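Local structure of LAE5 (Uncultured bacterium, 5JD3) at residues G27-I32 with R77-G82; S36-G41 with S57-L62; D105-M110 with K151-L156. The protein probably hydrolyses carboxylic ester bonds as a bacterial esterase of the GDSL-like lipase/acylhydrolase family. All coordinates share one frame; numbering follows the deposited sequence.

From the N terminus, the first strand (29-34) runs into the short helix 36-39. A long loop then leads to helix 59-70, which returns the chain to the edge strand 77-82. Interaction 1 pairs the two strands and so closes this whole excursion; interaction 2, where 36-41 packs on 57-62, closes a smaller loop nested inside it. Interaction 3 opens only later, in series, and its loop brings 152-156 beside 106-110. Because strand 29-34 also bonds to 106-110, interactions 1 and 3 belong to one parallel sheet, whereas interaction 2 joins elements at its C-terminal end, with Ile37 and Tyr59 reaching Met110 of interaction 3.

Interaction 1: residues G27-I32 with R77-G82; sequences GSKLVI and RLVNQG
The guanidinium of Arg77 has the end of Lys29 over one face, with NZ of Lys29 above the group's centre and 3.9 Å from its NH2, while its NE forms a salt bridge with Glu49. Lys29 NZ, for its part, bonds to the carbonyl of Leu102 and makes a weak, long ion pair with the same Glu49, so the two cations gather round one carboxylate. A second flat group, the Asn80 amide, is gripped at both ends: OD1 accepts from Gly82 N at 2.9 Å in an Asx turn, and ND2 donates to the carbonyls of Thr38 and His55.

The two long side chains leave the sheet together. The extended first torsions of Lys29 (chi1 169°, chi2 153°) carry its CD to 3.7 Å from Arg77 NE and equally near Val79 CG2; the bend at chi3 (76°) then turns NZ over the guanidinium. An alanine in place of Lys29 is likely to bare this face of the guanidinium and leave the Leu102 carbonyl without its ammonium donor. Further along, Val31 CG2 lies 3.8 Å from Val79 CB. On the reverse face of the sheet Leu30 and Ile32 lean on Leu78; helix 59-70 packs on Ile32 and Leu78, while Leu30 also meets Tyr106 and Ala108.

Backbone bonds bind the strands in parallel register, from Arg77 N to Ser28 O (2.9 Å) to Gln81 N to Ile32 O (2.8 Å). This is an edge of the parallel sheet, as in the SGNH (GDSL) hydrolase fold, a beta-alpha-beta crossover in which helix 59-70 links adjacent strands.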
loop_
_atom_site.group_PDB
_atom_site.type_symbol
_atom_site.label_atom_id
_atom_site.label_comp_id
_atom_site.label_asym_id
_atom_site.label_seq_id
_atom_site.Cartn_x
_atom_site.Cartn_y
_atom_site.Cartn_z
ATOM N N GLY A 27 -3.957 20.281 6.298
ATOM C CA GLY A 27 -2.559 20.577 6.554
ATOM C C GLY A 27 -1.782 19.412 7.136
ATOM O O GLY A 27 -0.687 19.592 7.666
ATOM N N SER A 28 -2.348 18.213 7.033
ATOM C CA SER A 28 -1.716 17.020 7.586
ATOM C C SER A 28 -0.690 16.425 6.628
ATOM O O SER A 28 -0.779 16.614 5.415
ATOM C CB SER A 28 -2.771 15.968 7.930
ATOM O OG SER A 28 -3.714 16.474 8.857
ATOM N N LYS A 29 0.283 15.704 7.178
ATOM C CA LYS A 29 1.265 15.007 6.356
ATOM C C LYS A 29 1.028 13.501 6.369
ATOM O O LYS A 29 1.051 12.866 7.423
ATOM C CB LYS A 29 2.690 15.309 6.823
ATOM C CG LYS A 29 3.734 14.408 6.173
ATOM C CD LYS A 29 5.100 15.071 6.091
ATOM C CE LYS A 29 5.800 15.082 7.436
ATOM N NZ LYS A 29 7.253 15.385 7.292
ATOM N N LEU A 30 0.803 12.938 5.186
ATOM C CA LEU A 30 0.586 11.505 5.044
ATOM C C LEU A 30 1.811 10.812 4.456
ATOM O O LEU A 30 2.272 11.161 3.369
ATOM C CB LEU A 30 -0.638 11.234 4.166
ATOM C CG LEU A 30 -0.828 9.793 3.688
ATOM C CD1 LEU A 30 -1.051 8.847 4.858
ATOM C CD2 LEU A 30 -1.978 9.705 2.696
ATOM N N VAL A 31 2.334 9.830 5.182
ATOM C CA VAL A 31 3.463 9.044 4.703
ATOM C C VAL A 31 2.992 7.673 4.235
ATOM O O VAL A 31 2.418 6.906 5.008
ATOM C CB VAL A 31 4.544 8.876 5.790
ATOM C CG1 VAL A 31 5.530 7.785 5.400
ATOM C CG2 VAL A 31 5.263 10.194 6.030
ATOM N N ILE A 32 3.230 7.375 2.962
ATOM C CA ILE A 32 2.830 6.098 2.385
ATOM C C ILE A 32 4.053 5.234 2.101
ATOM O O ILE A 32 4.929 5.613 1.323
ATOM C CB ILE A 32 2.020 6.296 1.092
ATOM C CG1 ILE A 32 0.848 7.247 1.347
ATOM C CG2 ILE A 32 1.526 4.960 0.563
ATOM C CD1 ILE A 32 0.053 7.587 0.107
ATOM N N ARG A 77 -0.066 17.004 2.580
ATOM C CA ARG A 77 1.342 16.801 2.264
ATOM C C ARG A 77 1.674 15.311 2.202
ATOM O O ARG A 77 1.818 14.658 3.233
ATOM C CB ARG A 77 2.207 17.507 3.308
ATOM C CG ARG A 77 3.703 17.476 3.053
ATOM C CD ARG A 77 4.430 18.200 4.175
ATOM N NE ARG A 77 5.878 18.047 4.099
ATOM C CZ ARG A 77 6.728 18.547 4.988
ATOM N NH1 ARG A 77 6.274 19.235 6.028
ATOM N NH2 ARG A 77 8.033 18.359 4.841
ATOM N N LEU A 78 1.790 14.776 0.990
ATOM C CA LEU A 78 2.006 13.343 0.812
ATOM C C LEU A 78 3.477 12.988 0.619
ATOM O O LEU A 78 4.214 13.687 -0.077
ATOM C CB LEU A 78 1.190 12.822 -0.373
ATOM C CG LEU A 78 -0.236 12.353 -0.067
ATOM C CD1 LEU A 78 -1.142 13.521 0.300
ATOM C CD2 LEU A 78 -0.809 11.571 -1.240
ATOM N N VAL A 79 3.894 11.890 1.245
ATOM C CA VAL A 79 5.271 11.417 1.159
ATOM C C VAL A 79 5.325 9.970 0.674
ATOM O O VAL A 79 4.654 9.098 1.228
ATOM C CB VAL A 79 5.991 11.505 2.519
ATOM C CG1 VAL A 79 7.481 11.249 2.347
ATOM C CG2 VAL A 79 5.749 12.860 3.168
ATOM N N ASN A 80 6.124 9.717 -0.357
ATOM C CA ASN A 80 6.296 8.364 -0.870
ATOM C C ASN A 80 7.544 7.708 -0.286
ATOM O O ASN A 80 8.664 8.149 -0.535
ATOM C CB ASN A 80 6.373 8.374 -2.401
ATOM C CG ASN A 80 6.287 6.979 -3.006
ATOM O OD1 ASN A 80 6.528 5.974 -2.336
ATOM N ND2 ASN A 80 5.945 6.916 -4.288
ATOM N N GLN A 81 7.343 6.647 0.489
ATOM C CA GLN A 81 8.455 5.910 1.074
ATOM C C GLN A 81 8.448 4.452 0.625
ATOM O O GLN A 81 8.803 3.556 1.390
ATOM C CB GLN A 81 8.413 5.995 2.601
ATOM C CG GLN A 81 8.871 7.333 3.156
ATOM C CD GLN A 81 10.337 7.605 2.875
ATOM O OE1 GLN A 81 11.209 6.828 3.263
ATOM N NE2 GLN A 81 10.615 8.710 2.193
ATOM N N GLY A 82 8.045 4.225 -0.620
ATOM C CA GLY A 82 8.003 2.884 -1.174
ATOM C C GLY A 82 9.349 2.422 -1.700
ATOM O O GLY A 82 10.021 3.146 -2.435
#

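Interaction 2: residues S36-G41 with S57-L62; sequences SITDAG and SGYVAL
Tyr59 brings the edge of its ring against the backbone of helix 36-39: CE2 of Tyr59 lies 3.2 Å from the Ile37 carbonyl oxygen, which sits near the ring plane. The Ile37 side chain crosses the tyrosine at about a right angle and sets CG2 4.0 Å from the same CE2. The ring reaches this far because Tyr59 CG stands between the backbone N and the carbonyl carbon (chi1 77°). Farther out, Tyr59 OH and Thr38 OG1 share a hydrogen bond of 3.0 Å in which either hydroxyl could be the donor. Val60 CG2 packs above one face of the ring, offset toward the rim, and also touches Thr38 CG2, so that threonine meets Tyr59 through its oxygen and Val60 through its methyl.

Between the two helices a water ties the backbones together. It donates to the carbonyl oxygens of Ile37 and Thr38, and Val60 N makes a weak bond to it, so two carbonyls of helix 36-39 are bridged toward the first turn of helix 59-70.

The closest backbone approach lies at Ala40, which leaves the helix with positive phi and points its methyl at Gly58, CB lying 3.4 Å from Gly58 N. A CB on Gly58, the N-cap of helix 59-70, would collide with this methyl. Beside it Ser57 N donates to Ala40 O at 3.2 Å, and the Ser57 side chain adjoins a bound di(hydroxyethyl)ether.

Segment 36-41 begins at Ser36, whose OG bonds to His216 NE2; with Asp213 these residues probably form a Ser-His-Asp triad, as in this family. Ser36 is the serine of a Gly-Asp-Ser-Ile sequence, consistent with the GDSL motif, and the contact packs the segment bearing this probable catalytic serine against the start of helix 59-70.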
loop_
_atom_site.group_PDB
_atom_site.type_symbol
_atom_site.label_atom_id
_atom_site.label_comp_id
_atom_site.label_asym_id
_atom_site.label_seq_id
_atom_site.Cartn_x
_atom_site.Cartn_y
_atom_site.Cartn_z
ATOM N N SER A 36 7.311 -1.880 -4.470
ATOM C CA SER A 36 7.445 -1.200 -5.758
ATOM C C SER A 36 6.133 -0.585 -6.226
ATOM O O SER A 36 6.130 0.375 -6.997
ATOM C CB SER A 36 7.967 -2.163 -6.825
ATOM O OG SER A 36 6.932 -3.006 -7.300
ATOM N N ILE A 37 5.020 -1.145 -5.764
ATOM C CA ILE A 37 3.707 -0.616 -6.106
ATOM C C ILE A 37 3.542 0.774 -5.494
ATOM O O ILE A 37 2.865 1.636 -6.053
ATOM C CB ILE A 37 2.580 -1.552 -5.630
ATOM C CG1 ILE A 37 2.794 -2.958 -6.192
ATOM C CG2 ILE A 37 1.219 -1.022 -6.056
ATOM C CD1 ILE A 37 2.842 -3.007 -7.706
ATOM N N THR A 38 4.185 0.988 -4.350
ATOM C CA THR A 38 4.230 2.306 -3.731
ATOM C C THR A 38 5.361 3.135 -4.338
ATOM O O THR A 38 5.180 4.311 -4.655
ATOM C CB THR A 38 4.422 2.211 -2.207
ATOM O OG1 THR A 38 3.369 1.420 -1.642
ATOM C CG2 THR A 38 4.402 3.593 -1.576
ATOM N N ASP A 39 6.522 2.502 -4.492
ATOM C CA ASP A 39 7.703 3.127 -5.088
ATOM C C ASP A 39 7.378 3.755 -6.439
ATOM O O ASP A 39 7.502 4.967 -6.614
ATOM C CB ASP A 39 8.822 2.090 -5.244
ATOM C CG ASP A 39 10.175 2.715 -5.548
ATOM O OD1 ASP A 39 10.227 3.834 -6.098
ATOM O OD2 ASP A 39 11.198 2.070 -5.238
ATOM N N ALA A 40 6.977 2.912 -7.388
ATOM C CA ALA A 40 6.563 3.348 -8.721
ATOM C C ALA A 40 7.644 4.146 -9.453
ATOM O O ALA A 40 7.336 5.001 -10.284
ATOM C CB ALA A 40 5.279 4.162 -8.631
ATOM N N GLY A 41 8.904 3.863 -9.141
ATOM C CA GLY A 41 10.020 4.461 -9.854
ATOM C C GLY A 41 10.360 5.883 -9.448
ATOM O O GLY A 41 10.900 6.648 -10.246
ATOM N N SER A 57 5.227 7.319 -10.651
ATOM C CA SER A 57 4.142 7.373 -11.624
ATOM C C SER A 57 3.062 6.340 -11.313
ATOM O O SER A 57 2.410 5.819 -12.219
ATOM C CB SER A 57 4.686 7.158 -13.037
ATOM O OG SER A 57 5.285 5.882 -13.169
ATOM N N GLY A 58 2.877 6.053 -10.028
ATOM C CA GLY A 58 1.902 5.068 -9.595
ATOM C C GLY A 58 0.733 5.684 -8.850
ATOM O O GLY A 58 0.405 6.852 -9.055
ATOM N N TYR A 59 0.110 4.900 -7.974
ATOM C CA TYR A 59 -1.103 5.336 -7.289
ATOM C C TYR A 59 -0.828 6.459 -6.292
ATOM O O TYR A 59 -1.689 7.306 -6.056
ATOM C CB TYR A 59 -1.782 4.153 -6.586
ATOM C CG TYR A 59 -1.139 3.708 -5.287
ATOM C CD1 TYR A 59 -1.573 4.212 -4.065
ATOM C CD2 TYR A 59 -0.119 2.766 -5.279
ATOM C CE1 TYR A 59 -0.997 3.804 -2.876
ATOM C CE2 TYR A 59 0.464 2.351 -4.093
ATOM C CZ TYR A 59 0.021 2.873 -2.896
ATOM O OH TYR A 59 0.597 2.463 -1.714
ATOM N N VAL A 60 0.368 6.464 -5.710
ATOM C CA VAL A 60 0.754 7.518 -4.779
ATOM C C VAL A 60 0.762 8.869 -5.489
ATOM O O VAL A 60 0.260 9.862 -4.963
ATOM C CB VAL A 60 2.138 7.247 -4.156
ATOM C CG1 VAL A 60 2.647 8.479 -3.417
ATOM C CG2 VAL A 60 2.074 6.047 -3.223
ATOM N N ALA A 61 1.324 8.895 -6.694
ATOM C CA ALA A 61 1.329 10.102 -7.510
ATOM C C ALA A 61 -0.089 10.464 -7.941
ATOM O O ALA A 61 -0.422 11.639 -8.093
ATOM C CB ALA A 61 2.223 9.921 -8.724
ATOM N N LEU A 62 -0.918 9.444 -8.135
ATOM C CA LEU A 62 -2.314 9.650 -8.500
ATOM C C LEU A 62 -3.093 10.260 -7.343
ATOM O O LEU A 62 -3.908 11.160 -7.539
ATOM C CB LEU A 62 -2.955 8.332 -8.935
ATOM C CG LEU A 62 -2.476 7.798 -10.285
ATOM C CD1 LEU A 62 -3.164 6.491 -10.625
ATOM C CD2 LEU A 62 -2.721 8.829 -11.370
HETATM O O HOH W 1 3.041 4.398 -6.069
#

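Interaction 3: residues D105-M110 with K151-L156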
loop_
_atom_site.group_PDB
_atom_site.type_symbol
_atom_site.label_atom_id
_atom_site.label_comp_id
_atom_site.label_asym_id
_atom_site.label_seq_id
_atom_site.Cartn_x
_atom_site.Cartn_y
_atom_site.Cartn_z
ATOM N N ASP A 105 1.469 12.770 10.337
ATOM C CA ASP A 105 0.165 12.840 10.982
ATOM C C ASP A 105 -0.623 11.577 10.664
ATOM O O ASP A 105 -1.419 11.102 11.473
ATOM C CB ASP A 105 -0.599 14.082 10.522
ATOM C CG ASP A 105 0.114 15.369 10.881
ATOM O OD1 ASP A 105 0.419 15.567 12.076
ATOM O OD2 ASP A 105 0.378 16.179 9.968
ATOM N N TYR A 106 -0.386 11.039 9.473
ATOM C CA TYR A 106 -1.017 9.801 9.041
ATOM C C TYR A 106 0.010 8.881 8.390
ATOM O O TYR A 106 0.968 9.346 7.773
ATOM C CB TYR A 106 -2.156 10.084 8.059
ATOM C CG TYR A 106 -3.293 10.897 8.630
ATOM C CD1 TYR A 106 -4.393 10.277 9.209
ATOM C CD2 TYR A 106 -3.276 12.284 8.579
ATOM C CE1 TYR A 106 -5.438 11.015 9.728
ATOM C CE2 TYR A 106 -4.317 13.031 9.095
ATOM C CZ TYR A 106 -5.396 12.392 9.668
ATOM O OH TYR A 106 -6.433 13.134 10.183
ATOM N N VAL A 107 -0.192 7.577 8.534
ATOM C CA VAL A 107 0.662 6.598 7.874
ATOM C C VAL A 107 -0.173 5.584 7.104
ATOM O O VAL A 107 -1.042 4.922 7.670
ATOM C CB VAL A 107 1.561 5.847 8.876
ATOM C CG1 VAL A 107 2.258 4.680 8.192
ATOM C CG2 VAL A 107 2.577 6.792 9.489
ATOM N N ALA A 108 0.090 5.476 5.807
ATOM C CA ALA A 108 -0.541 4.456 4.984
ATOM C C ALA A 108 0.485 3.386 4.635
ATOM O O ALA A 108 1.579 3.695 4.165
ATOM C CB ALA A 108 -1.134 5.066 3.727
ATOM N N MET A 109 0.137 2.128 4.876
ATOM C CA MET A 109 1.061 1.035 4.610
ATOM C C MET A 109 0.448 -0.027 3.710
ATOM O O MET A 109 -0.675 -0.484 3.933
ATOM C CB MET A 109 1.532 0.401 5.921
ATOM C CG MET A 109 2.342 -0.872 5.733
ATOM S SD MET A 109 3.196 -1.381 7.235
ATOM C CE MET A 109 1.892 -1.195 8.446
ATOM N N MET A 110 1.197 -0.408 2.683
ATOM C CA MET A 110 0.795 -1.484 1.794
ATOM C C MET A 110 1.952 -2.453 1.600
ATOM O O MET A 110 2.931 -2.142 0.921
ATOM C CB MET A 110 0.332 -0.930 0.450
ATOM C CG MET A 110 0.083 -2.004 -0.578
ATOM S SD MET A 110 -0.493 -1.352 -2.148
ATOM C CE MET A 110 -0.188 -2.773 -3.177
ATOM N N LYS A 151 -2.460 10.494 13.969
ATOM C CA LYS A 151 -3.888 10.789 14.016
ATOM C C LYS A 151 -4.700 9.659 13.394
ATOM O O LYS A 151 -5.877 9.483 13.705
ATOM C CB LYS A 151 -4.194 12.106 13.300
ATOM C CG LYS A 151 -3.702 13.344 14.030
ATOM C CD LYS A 151 -4.273 14.609 13.410
ATOM C CE LYS A 151 -3.922 15.835 14.235
ATOM N NZ LYS A 151 -4.553 17.071 13.695
ATOM N N GLY A 152 -4.064 8.898 12.510
ATOM C CA GLY A 152 -4.720 7.786 11.851
ATOM C C GLY A 152 -3.745 6.924 11.075
ATOM O O GLY A 152 -2.729 7.412 10.579
ATOM N N MET A 153 -4.053 5.635 10.972
ATOM C CA MET A 153 -3.204 4.709 10.235
ATOM C C MET A 153 -4.022 3.883 9.251
ATOM O O MET A 153 -5.022 3.268 9.621
ATOM C CB MET A 153 -2.449 3.793 11.198
ATOM C CG MET A 153 -1.329 3.008 10.538
ATOM S SD MET A 153 -0.086 2.447 11.713
ATOM C CE MET A 153 1.184 1.855 10.598
ATOM N N ILE A 154 -3.589 3.873 7.995
ATOM C CA ILE A 154 -4.314 3.179 6.938
ATOM C C ILE A 154 -3.559 1.947 6.450
ATOM O O ILE A 154 -2.386 2.030 6.088
ATOM C CB ILE A 154 -4.581 4.106 5.733
ATOM C CG1 ILE A 154 -5.344 5.359 6.172
ATOM C CG2 ILE A 154 -5.347 3.368 4.651
ATOM C CD1 ILE A 154 -4.465 6.575 6.374
ATOM N N LEU A 155 -4.237 0.805 6.442
ATOM C CA LEU A 155 -3.642 -0.429 5.945
ATOM C C LEU A 155 -4.262 -0.835 4.614
ATOM O O LEU A 155 -5.461 -1.099 4.531
ATOM C CB LEU A 155 -3.800 -1.556 6.968
ATOM C CG LEU A 155 -3.156 -1.299 8.332
ATOM C CD1 LEU A 155 -3.234 -2.538 9.212
ATOM C CD2 LEU A 155 -1.716 -0.845 8.164
ATOM N N LEU A 156 -3.437 -0.873 3.573
ATOM C CA LEU A 156 -3.891 -1.285 2.251
ATOM C C LEU A 156 -3.505 -2.736 2.000
ATOM O O LEU A 156 -2.325 -3.089 2.050
ATOM C CB LEU A 156 -3.307 -0.382 1.160
ATOM C CG LEU A 156 -3.752 1.084 1.117
ATOM C CD1 LEU A 156 -2.979 1.942 2.110
ATOM C CD2 LEU A 156 -3.617 1.641 -0.293
#
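With CG of Tyr106 anti to its carbonyl carbon (chi1 -62°), the phenol leans across toward the neighbouring strand, where the backbone of Lys151 sets CB over the ring while the rest of the lysine leads away. Lys151 CB makes a CH-pi contact with the ring face, 4.2 Å from the Tyr106 centroid. This pair sits at the start of two adjacent parallel strands in the central sheet of the alpha/beta fold.

Gly152 gives the ring its room: a CB there would clash with Tyr106 CD1. The phenol OH bonds to Ala25 N, and the ring meets Phe24 edge to face. The pairing begins with Lys151 N donating to Asp105 O at 2.8 Å, in the carbonyl plane; the strands are then zipped by straighter bonds, such as Leu156 N to Met109 O (2.8 Å, 169° at the hydrogen).

On the side of the sheet that carries Tyr106, Ala108 CB packs against Ile154 and Leu156. On the other side helices 88-100 and 132-146 cover Val107, Met109 and Met153. There the bend of Met109 at chi3 (46°) lays its CE 3.8 Å from Met153 CE and 3.6 Å from Leu155 CD2.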